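Local coordinates for TbpB (Actinobacillus pleuropneumoniae, PDB 3HOL), which probably serves as the surface-lipoprotein part of the bacterial transferrin receptor, binding host transferrin so that iron can be acquired, at residues G92-S97 against G154-L159; P35-E40 against A132-E137; S86-D91 against S125-S130. One frame throughout, in Å; residues are numbered along the deposited sequence.

All three contacts lie in one lobe of the two-lobed chain, on the same side of its centre. Interactions 1 and 2 are about 11 Å apart, 1 and 3 about 14 Å, and 2 and 3 about 20 Å, measured between centres. Along the chain the order is 35-40, 86-91, 92-97, 125-130, 132-137 and 154-159. Strand 119-133 of the barrel sheet serves both interactions 2 and 3, whereas 86-91 runs directly into loop 92-97 of interaction 1. Segment 154-159 joins all three, pairing with Ser37 and Pro35 on one hand and Ser130 on the other. Together they join the five-stranded sheet and the loops leaving it to strand 119-133 and the loop after it.

Interaction 1 of 3, residues G92-S97 against G154-L159; sequences GEHSGS and GKRVGL
Arg156 reaches across to Gly96 and makes the polar half of this contact. Its CG stands anti to the backbone N (chi1 -168°) and the chain bends at chi3, which carries the guanidinium out to the opposing loop. There NH1 donates to Gly96 O at 3.0 Å, approaching from above the carbonyl plane, while Arg156 NH2 adds a weak second bond to Gly96 O at 3.3 Å. One oxygen is therefore gripped by both terminal nitrogens. A water lies 2.8 Å from Arg156 NH2, whose proton it accepts, and also contacts Gly96 O; His94 NE2 meets it 3.0 Å away in the plane of the imidazole, so that the water ties ring, carbonyl and guanidinium together. The ring and guanidinium planes are only 22° apart. Next along the segment, Val157 supplies the apolar half. Its CG2 sits 3.5 Å from His94 NE2 and also lies over one face of the Arg156 guanidinium, so that one methyl touches both flat groups. The arrangement is a water-bridged loop-to-loop contact at the surface, joining the hairpin connection between strands 84-91 and 101-107 of the five-stranded sheet to the long loop that follows barrel strand 119-133.

Interaction 2 of 3, residues P35-E40 against A132-E137; sequences PVSSFE and ANLNNE
Ser37 and Ala132 face each other, but their side chains point in nearly opposite directions and pass alongside each other, Ser37 CB 3.7 Å from Ala132 CB. The methyl of Ala132 points into the 35-40 segment and is received mainly by backbone: Ser37 N lies 3.5 Å from Ala132 CB, and Pro35 O lies 3.6 Å from the same carbon. Pro35 approaches from one flank, its CB 4.3 Å from Ala132 CB, an apolar touch between a proline ring carbon and the methyl. On the other flank comes Ser37, whose OG is 3.6 Å from Ala132 CB. Its chi1 of 63° sets the hydroxyl between the backbone N and the carbonyl carbon. The polar end does not bond across this contact; it is hydrogen-bonded to Lys155 O, so the hydroxyl touches Ala132 and Leu134 only by packing.

Side chains alternate through the end of strand 119-133 and into the turn after it, with Ala132 and Leu134 directed to the 35-40 segment and Asn133 turned from it. The strand gives way here to an Asx turn, in which Asn133 OD1 accepts from Asn135 N at 2.9 Å; a weak bond from Asn135 ND2 joins the same oxygen. Segment 35-40 leads into the short strand 43-44, the antiparallel neighbour of 119-133, with Ala132 paired to Val44 through the backbone and Leu134 to Lys42.

Leu134 packs against both the Ser37 hydroxyl and the backbone that follows it. With chi2 at 168°, its CD1 is extended away from CA and reaches the backbone beyond Ser37, coming within 3.6 Å of Ser38 C and 4.0 Å of Phe39 N. The same methyl also touches Ser37 OG, so one branch of the leucine spans three consecutive residues, while Ser38 and Phe39 direct their own side chains away from it.

Interaction 3 of 3, residues S86-D91 against S125-S130; sequences SGYVID and SWDFTS
Two first torsions bring Tyr88 and Asp127 together. In Tyr88 the ring carbon CG sits between the backbone N and the carbonyl carbon (chi1 48°), while Asp127 CG lies opposite its carbonyl carbon, beside the backbone N. The carboxylate thereby meets the ring at its edge: Asp127 OD1 lies in the ring plane, 3.4 Å from Tyr88 CD2 and equally near CE2, with the ring and carboxylate planes 83° apart. The oxygen faces the weakly positive ring hydrogens and is also hydrogen-bonded to Ser161 OG. The second oxygen, Asp127 OD2, packs 3.5 Å from Gly87 CA. It also forms a salt bridge with Lys75, which would be expected to stabilise the negative charge in this buried setting. A water 2.6 Å from Asp127 OD2 donates to it and contacts Ser86 OG at 2.6 Å and Ser125 OG at 2.9 Å, linking two hydroxyls that are themselves 4.3 Å apart from Ser86 OG to Ser125 OG; Ser86 OG is also bonded to Ser262. The strand axes approach to 6.6 Å at 38°, too far apart for direct strand pairing. Strand 84-91 of the five-stranded sheet thus passes barrel strand 119-133 in a close, polar, water-bridged crossing between two sheets, one of the places where the sheet meets the barrel.

Interaction 1 of 3, residues G92-S97 against G154-L159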
loop_
_atom_site.group_PDB
_atom_site.type_symbol
_atom_site.label_atom_id
_atom_site.label_comp_id
_atom_site.label_asym_id
_atom_site.label_seq_id
_atom_site.Cartn_x
_atom_site.Cartn_y
_atom_site.Cartn_z
ATOM N N GLY A 92 -14.902 28.596 8.576
ATOM C CA GLY A 92 -14.123 29.850 8.540
ATOM C C GLY A 92 -14.727 31.014 9.322
ATOM O O GLY A 92 -14.169 32.102 9.373
ATOM N N GLU A 93 -15.882 30.794 9.933
ATOM C CA GLU A 93 -16.491 31.805 10.819
ATOM C C GLU A 93 -16.960 31.030 12.055
ATOM O O GLU A 93 -18.141 31.056 12.468
ATOM C CB GLU A 93 -17.657 32.517 10.101
ATOM C CG GLU A 93 -17.188 33.575 9.095
ATOM C CD GLU A 93 -18.344 34.158 8.254
ATOM O OE1 GLU A 93 -19.513 33.998 8.626
ATOM O OE2 GLU A 93 -18.090 34.753 7.202
ATOM N N HIS A 94 -15.992 30.355 12.660
ATOM C CA HIS A 94 -16.273 29.456 13.756
ATOM C C HIS A 94 -16.710 30.258 15.012
ATOM O O HIS A 94 -16.146 31.298 15.314
ATOM C CB HIS A 94 -15.015 28.650 14.065
ATOM C CG HIS A 94 -15.156 27.773 15.259
ATOM N ND1 HIS A 94 -15.955 26.654 15.269
ATOM C CD2 HIS A 94 -14.634 27.872 16.494
ATOM C CE1 HIS A 94 -15.884 26.078 16.451
ATOM N NE2 HIS A 94 -15.091 26.797 17.209
ATOM N N SER A 95 -17.713 29.743 15.719
ATOM C CA SER A 95 -18.282 30.432 16.881
ATOM C C SER A 95 -18.916 29.366 17.753
ATOM O O SER A 95 -19.509 28.409 17.245
ATOM C CB SER A 95 -19.397 31.409 16.441
ATOM O OG SER A 95 -19.742 32.285 17.532
ATOM N N GLY A 96 -18.807 29.544 19.063
ATOM C CA GLY A 96 -19.532 28.707 20.001
ATOM C C GLY A 96 -18.927 27.309 20.109
ATOM O O GLY A 96 -17.773 27.051 19.711
ATOM N N SER A 97 -19.738 26.391 20.605
ATOM C CA SER A 97 -19.276 25.043 20.894
ATOM C C SER A 97 -19.379 24.101 19.687
ATOM O O SER A 97 -19.005 22.941 19.785
ATOM C CB SER A 97 -20.080 24.481 22.073
ATOM O OG SER A 97 -21.457 24.476 21.732
ATOM N N GLY A 154 -5.162 29.748 18.599
ATOM C CA GLY A 154 -4.834 28.473 19.208
ATOM C C GLY A 154 -5.201 28.347 20.677
ATOM O O GLY A 154 -4.742 27.406 21.351
ATOM N N LYS A 155 -6.051 29.256 21.178
ATOM C CA LYS A 155 -6.404 29.231 22.602
ATOM C C LYS A 155 -7.539 28.296 22.892
ATOM O O LYS A 155 -7.302 27.119 23.176
ATOM C CB LYS A 155 -6.639 30.659 23.180
ATOM C CG LYS A 155 -5.398 31.510 23.105
ATOM C CD LYS A 155 -5.560 32.761 23.970
ATOM C CE LYS A 155 -4.302 33.177 24.683
ATOM N NZ LYS A 155 -4.607 34.270 25.671
ATOM N N ARG A 156 -8.784 28.760 22.777
ATOM C CA ARG A 156 -9.887 27.846 22.927
ATOM C C ARG A 156 -10.016 26.849 21.763
ATOM O O ARG A 156 -10.506 25.725 21.939
ATOM C CB ARG A 156 -11.205 28.608 23.079
ATOM C CG ARG A 156 -12.328 27.693 23.524
ATOM C CD ARG A 156 -13.651 28.519 23.722
ATOM N NE ARG A 156 -14.274 28.958 22.462
ATOM C CZ ARG A 156 -14.982 28.189 21.633
ATOM N NH1 ARG A 156 -15.469 28.731 20.557
ATOM N NH2 ARG A 156 -15.200 26.877 21.847
ATOM N N VAL A 157 -9.563 27.269 20.587
ATOM C CA VAL A 157 -9.726 26.470 19.359
ATOM C C VAL A 157 -8.385 26.349 18.629
ATOM O O VAL A 157 -7.684 27.349 18.426
ATOM C CB VAL A 157 -10.731 27.145 18.406
ATOM C CG1 VAL A 157 -10.841 26.380 17.064
ATOM C CG2 VAL A 157 -12.111 27.268 19.063
ATOM N N GLY A 158 -8.041 25.145 18.184
ATOM C CA GLY A 158 -6.760 24.956 17.502
ATOM C C GLY A 158 -6.673 25.919 16.326
ATOM O O GLY A 158 -7.682 26.146 15.643
ATOM N N LEU A 159 -5.482 26.478 16.096
ATOM C CA LEU A 159 -5.198 27.217 14.880
ATOM C C LEU A 159 -5.027 26.280 13.678
ATOM O O LEU A 159 -4.229 25.332 13.750
ATOM C CB LEU A 159 -3.905 27.994 15.041
ATOM C CG LEU A 159 -3.320 28.687 13.790
ATOM C CD1 LEU A 159 -4.265 29.774 13.255
ATOM C CD2 LEU A 159 -1.980 29.305 14.118
HETATM O O HOH W 1 -15.725 25.165 19.697
#

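Interaction 2 of 3, residues P35-E40 against A132-E137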
loop_
_atom_site.group_PDB
_atom_site.type_symbol
_atom_site.label_atom_id
_atom_site.label_comp_id
_atom_site.label_asym_id
_atom_site.label_seq_id
_atom_site.Cartn_x
_atom_site.Cartn_y
_atom_site.Cartn_z
ATOM N N PRO A 35 -8.582 20.325 17.687
ATOM C CA PRO A 35 -8.876 20.331 19.127
ATOM C C PRO A 35 -9.556 21.618 19.590
ATOM O O PRO A 35 -9.258 22.704 19.098
ATOM C CB PRO A 35 -7.492 20.270 19.768
ATOM C CG PRO A 35 -6.685 19.488 18.772
ATOM C CD PRO A 35 -7.142 20.076 17.442
ATOM N N VAL A 36 -10.415 21.471 20.581
ATOM C CA VAL A 36 -11.117 22.574 21.225
ATOM C C VAL A 36 -10.989 22.385 22.753
ATOM O O VAL A 36 -11.250 21.303 23.273
ATOM C CB VAL A 36 -12.602 22.572 20.781
ATOM C CG1 VAL A 36 -13.452 23.535 21.651
ATOM C CG2 VAL A 36 -12.706 22.929 19.255
ATOM N N SER A 37 -10.519 23.408 23.438
ATOM C CA SER A 37 -10.338 23.341 24.886
ATOM C C SER A 37 -11.453 24.140 25.571
ATOM O O SER A 37 -12.393 24.563 24.908
ATOM C CB SER A 37 -8.964 23.868 25.281
ATOM O OG SER A 37 -8.811 25.237 24.956
ATOM N N SER A 38 -11.356 24.315 26.896
ATOM C CA SER A 38 -12.358 25.063 27.664
ATOM C C SER A 38 -11.733 25.523 28.962
ATOM O O SER A 38 -10.633 25.079 29.308
ATOM C CB SER A 38 -13.548 24.166 27.996
ATOM O OG SER A 38 -13.120 23.160 28.906
ATOM N N PHE A 39 -12.438 26.392 29.695
ATOM C CA PHE A 39 -11.959 26.885 31.001
ATOM C C PHE A 39 -11.630 25.734 31.966
ATOM O O PHE A 39 -10.667 25.823 32.744
ATOM C CB PHE A 39 -12.976 27.875 31.642
ATOM C CG PHE A 39 -13.088 27.746 33.154
ATOM C CD1 PHE A 39 -12.194 28.429 34.002
ATOM C CD2 PHE A 39 -14.077 26.911 33.733
ATOM C CE1 PHE A 39 -12.278 28.292 35.411
ATOM C CE2 PHE A 39 -14.176 26.762 35.131
ATOM C CZ PHE A 39 -13.270 27.459 35.982
ATOM N N GLU A 40 -12.435 24.677 31.927
ATOM C CA GLU A 40 -12.253 23.513 32.786
ATOM C C GLU A 40 -11.088 22.568 32.376
ATOM O O GLU A 40 -10.413 21.998 33.262
ATOM C CB GLU A 40 -13.548 22.715 32.871
ATOM C CG GLU A 40 -13.275 21.199 32.877
ATOM C CD GLU A 40 -14.526 20.351 32.908
ATOM O OE1 GLU A 40 -15.343 20.455 31.967
ATOM O OE2 GLU A 40 -14.681 19.573 33.875
ATOM N N ALA A 132 -5.166 23.032 21.253
ATOM C CA ALA A 132 -5.865 24.147 21.913
ATOM C C ALA A 132 -5.287 24.342 23.315
ATOM O O ALA A 132 -5.291 23.405 24.127
ATOM C CB ALA A 132 -7.386 23.909 21.983
ATOM N N ASN A 133 -4.794 25.540 23.597
ATOM C CA ASN A 133 -4.172 25.819 24.913
ATOM C C ASN A 133 -4.570 27.169 25.414
ATOM O O ASN A 133 -4.042 28.192 24.952
ATOM C CB ASN A 133 -2.648 25.748 24.878
ATOM C CG ASN A 133 -2.026 25.577 26.275
ATOM O OD1 ASN A 133 -2.629 25.968 27.271
ATOM N ND2 ASN A 133 -0.792 25.015 26.334
ATOM N N LEU A 134 -5.483 27.155 26.381
ATOM C CA LEU A 134 -6.011 28.374 26.998
ATOM C C LEU A 134 -5.189 28.872 28.177
ATOM O O LEU A 134 -5.472 29.956 28.713
ATOM C CB LEU A 134 -7.438 28.131 27.483
ATOM C CG LEU A 134 -8.571 28.551 26.549
ATOM C CD1 LEU A 134 -9.887 27.969 27.059
ATOM C CD2 LEU A 134 -8.661 30.056 26.419
ATOM N N ASN A 135 -4.197 28.087 28.593
ATOM C CA ASN A 135 -3.367 28.465 29.734
ATOM C C ASN A 135 -2.636 29.793 29.559
ATOM O O ASN A 135 -1.866 29.972 28.604
ATOM C CB ASN A 135 -2.387 27.352 30.071
ATOM C CG ASN A 135 -3.082 26.131 30.613
ATOM O OD1 ASN A 135 -3.832 26.208 31.590
ATOM N ND2 ASN A 135 -2.866 24.997 29.969
ATOM N N ASN A 136 -2.889 30.728 30.485
ATOM C CA ASN A 136 -2.217 32.031 30.472
ATOM C C ASN A 136 -0.714 31.936 30.367
ATOM O O ASN A 136 -0.084 32.774 29.737
ATOM C CB ASN A 136 -2.576 32.857 31.716
ATOM C CG ASN A 136 -3.768 33.804 31.476
ATOM O OD1 ASN A 136 -4.333 33.862 30.371
ATOM N ND2 ASN A 136 -4.152 34.551 32.521
ATOM N N GLU A 137 -0.150 30.900 30.976
ATOM C CA GLU A 137 1.291 30.683 30.986
ATOM C C GLU A 137 1.815 30.458 29.561
ATOM O O GLU A 137 2.907 30.925 29.231
ATOM C CB GLU A 137 1.619 29.466 31.871
ATOM C CG GLU A 137 3.059 29.362 32.350
ATOM C CD GLU A 137 4.057 29.027 31.229
ATOM O OE1 GLU A 137 3.705 28.248 30.300
ATOM O OE2 GLU A 137 5.195 29.558 31.278
#

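Interaction 3 of 3, residues S86-D91 against S125-S130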
loop_
_atom_site.group_PDB
_atom_site.type_symbol
_atom_site.label_atom_id
_atom_site.label_comp_id
_atom_site.label_asym_id
_atom_site.label_seq_id
_atom_site.Cartn_x
_atom_site.Cartn_y
_atom_site.Cartn_z
ATOM N N SER A 86 -4.406 16.630 0.124
ATOM C CA SER A 86 -4.362 16.981 1.532
ATOM C C SER A 86 -5.027 18.357 1.698
ATOM O O SER A 86 -5.217 19.116 0.717
ATOM C CB SER A 86 -2.905 16.973 2.025
ATOM O OG SER A 86 -2.156 17.942 1.288
ATOM N N GLY A 87 -5.429 18.686 2.917
ATOM C CA GLY A 87 -6.072 19.999 3.145
ATOM C C GLY A 87 -6.860 20.020 4.436
ATOM O O GLY A 87 -6.474 19.386 5.430
ATOM N N TYR A 88 -7.934 20.785 4.428
ATOM C CA TYR A 88 -8.729 20.943 5.635
ATOM C C TYR A 88 -10.199 21.094 5.229
ATOM O O TYR A 88 -10.507 21.365 4.060
ATOM C CB TYR A 88 -8.254 22.191 6.413
ATOM C CG TYR A 88 -8.096 23.446 5.548
ATOM C CD1 TYR A 88 -9.222 24.193 5.120
ATOM C CD2 TYR A 88 -6.825 23.865 5.130
ATOM C CE1 TYR A 88 -9.058 25.323 4.285
ATOM C CE2 TYR A 88 -6.651 25.019 4.322
ATOM C CZ TYR A 88 -7.771 25.726 3.927
ATOM O OH TYR A 88 -7.583 26.823 3.164
ATOM N N VAL A 89 -11.080 20.917 6.208
ATOM C CA VAL A 89 -12.515 21.084 6.068
ATOM C C VAL A 89 -12.836 21.838 7.364
ATOM O O VAL A 89 -12.837 21.245 8.432
ATOM C CB VAL A 89 -13.259 19.696 6.033
ATOM C CG1 VAL A 89 -14.815 19.849 6.096
ATOM C CG2 VAL A 89 -12.880 18.918 4.809
ATOM N N ILE A 90 -13.019 23.151 7.292
ATOM C CA ILE A 90 -13.225 23.927 8.526
ATOM C C ILE A 90 -14.368 24.940 8.419
ATOM O O ILE A 90 -14.852 25.256 7.316
ATOM C CB ILE A 90 -11.968 24.681 8.982
ATOM C CG1 ILE A 90 -11.584 25.790 7.970
ATOM C CG2 ILE A 90 -10.772 23.698 9.287
ATOM C CD1 ILE A 90 -10.311 26.664 8.342
ATOM N N ASP A 91 -14.812 25.414 9.575
ATOM C CA ASP A 91 -15.710 26.574 9.632
ATOM C C ASP A 91 -14.840 27.799 9.645
ATOM O O ASP A 91 -14.106 28.027 10.620
ATOM C CB ASP A 91 -16.561 26.515 10.915
ATOM C CG ASP A 91 -17.762 27.460 10.866
ATOM O OD1 ASP A 91 -17.724 28.431 10.089
ATOM O OD2 ASP A 91 -18.754 27.202 11.588
ATOM N N SER A 125 2.045 21.433 -1.193
ATOM C CA SER A 125 1.678 22.293 -0.069
ATOM C C SER A 125 1.723 21.503 1.212
ATOM O O SER A 125 1.993 20.315 1.202
ATOM C CB SER A 125 0.247 22.830 -0.220
ATOM O OG SER A 125 -0.697 21.746 -0.186
ATOM N N TRP A 126 1.489 22.188 2.325
ATOM C CA TRP A 126 1.274 21.485 3.578
ATOM C C TRP A 126 0.197 22.288 4.321
ATOM O O TRP A 126 -0.110 23.416 3.921
ATOM C CB TRP A 126 2.573 21.312 4.369
ATOM C CG TRP A 126 3.269 22.613 4.885
ATOM C CD1 TRP A 126 3.974 23.543 4.135
ATOM C CD2 TRP A 126 3.366 23.048 6.244
ATOM N NE1 TRP A 126 4.465 24.546 4.959
ATOM C CE2 TRP A 126 4.101 24.263 6.251
ATOM C CE3 TRP A 126 2.869 22.547 7.458
ATOM C CZ2 TRP A 126 4.357 24.977 7.418
ATOM C CZ3 TRP A 126 3.134 23.260 8.638
ATOM C CH2 TRP A 126 3.876 24.473 8.600
ATOM N N ASP A 127 -0.411 21.658 5.327
ATOM C CA ASP A 127 -1.477 22.223 6.128
ATOM C C ASP A 127 -1.299 21.651 7.532
ATOM O O ASP A 127 -0.536 20.690 7.711
ATOM C CB ASP A 127 -2.835 21.784 5.544
ATOM C CG ASP A 127 -3.210 22.601 4.306
ATOM O OD1 ASP A 127 -3.518 23.785 4.493
ATOM O OD2 ASP A 127 -3.193 22.035 3.177
ATOM N N PHE A 128 -2.009 22.206 8.514
ATOM C CA PHE A 128 -1.809 21.815 9.901
ATOM C C PHE A 128 -2.980 22.238 10.733
ATOM O O PHE A 128 -3.760 23.139 10.337
ATOM C CB PHE A 128 -0.536 22.466 10.530
ATOM C CG PHE A 128 -0.554 24.000 10.544
ATOM C CD1 PHE A 128 -1.125 24.705 11.609
ATOM C CD2 PHE A 128 0.036 24.732 9.514
ATOM C CE1 PHE A 128 -1.147 26.121 11.607
ATOM C CE2 PHE A 128 0.011 26.129 9.510
ATOM C CZ PHE A 128 -0.582 26.815 10.571
ATOM N N THR A 129 -3.071 21.612 11.909
ATOM C CA THR A 129 -3.861 22.199 13.005
ATOM C C THR A 129 -3.004 22.193 14.265
ATOM O O THR A 129 -2.267 21.224 14.501
ATOM C CB THR A 129 -5.248 21.508 13.255
ATOM O OG1 THR A 129 -5.866 22.088 14.423
ATOM C CG2 THR A 129 -5.134 19.940 13.467
ATOM N N SER A 130 -3.022 23.283 15.032
ATOM C CA SER A 130 -2.361 23.201 16.349
ATOM C C SER A 130 -3.280 22.512 17.361
ATOM O O SER A 130 -4.405 22.115 17.046
ATOM C CB SER A 130 -1.926 24.583 16.843
ATOM O OG SER A 130 -3.068 25.258 17.359
HETATM O O HOH W 2 -1.500 20.288 2.218
#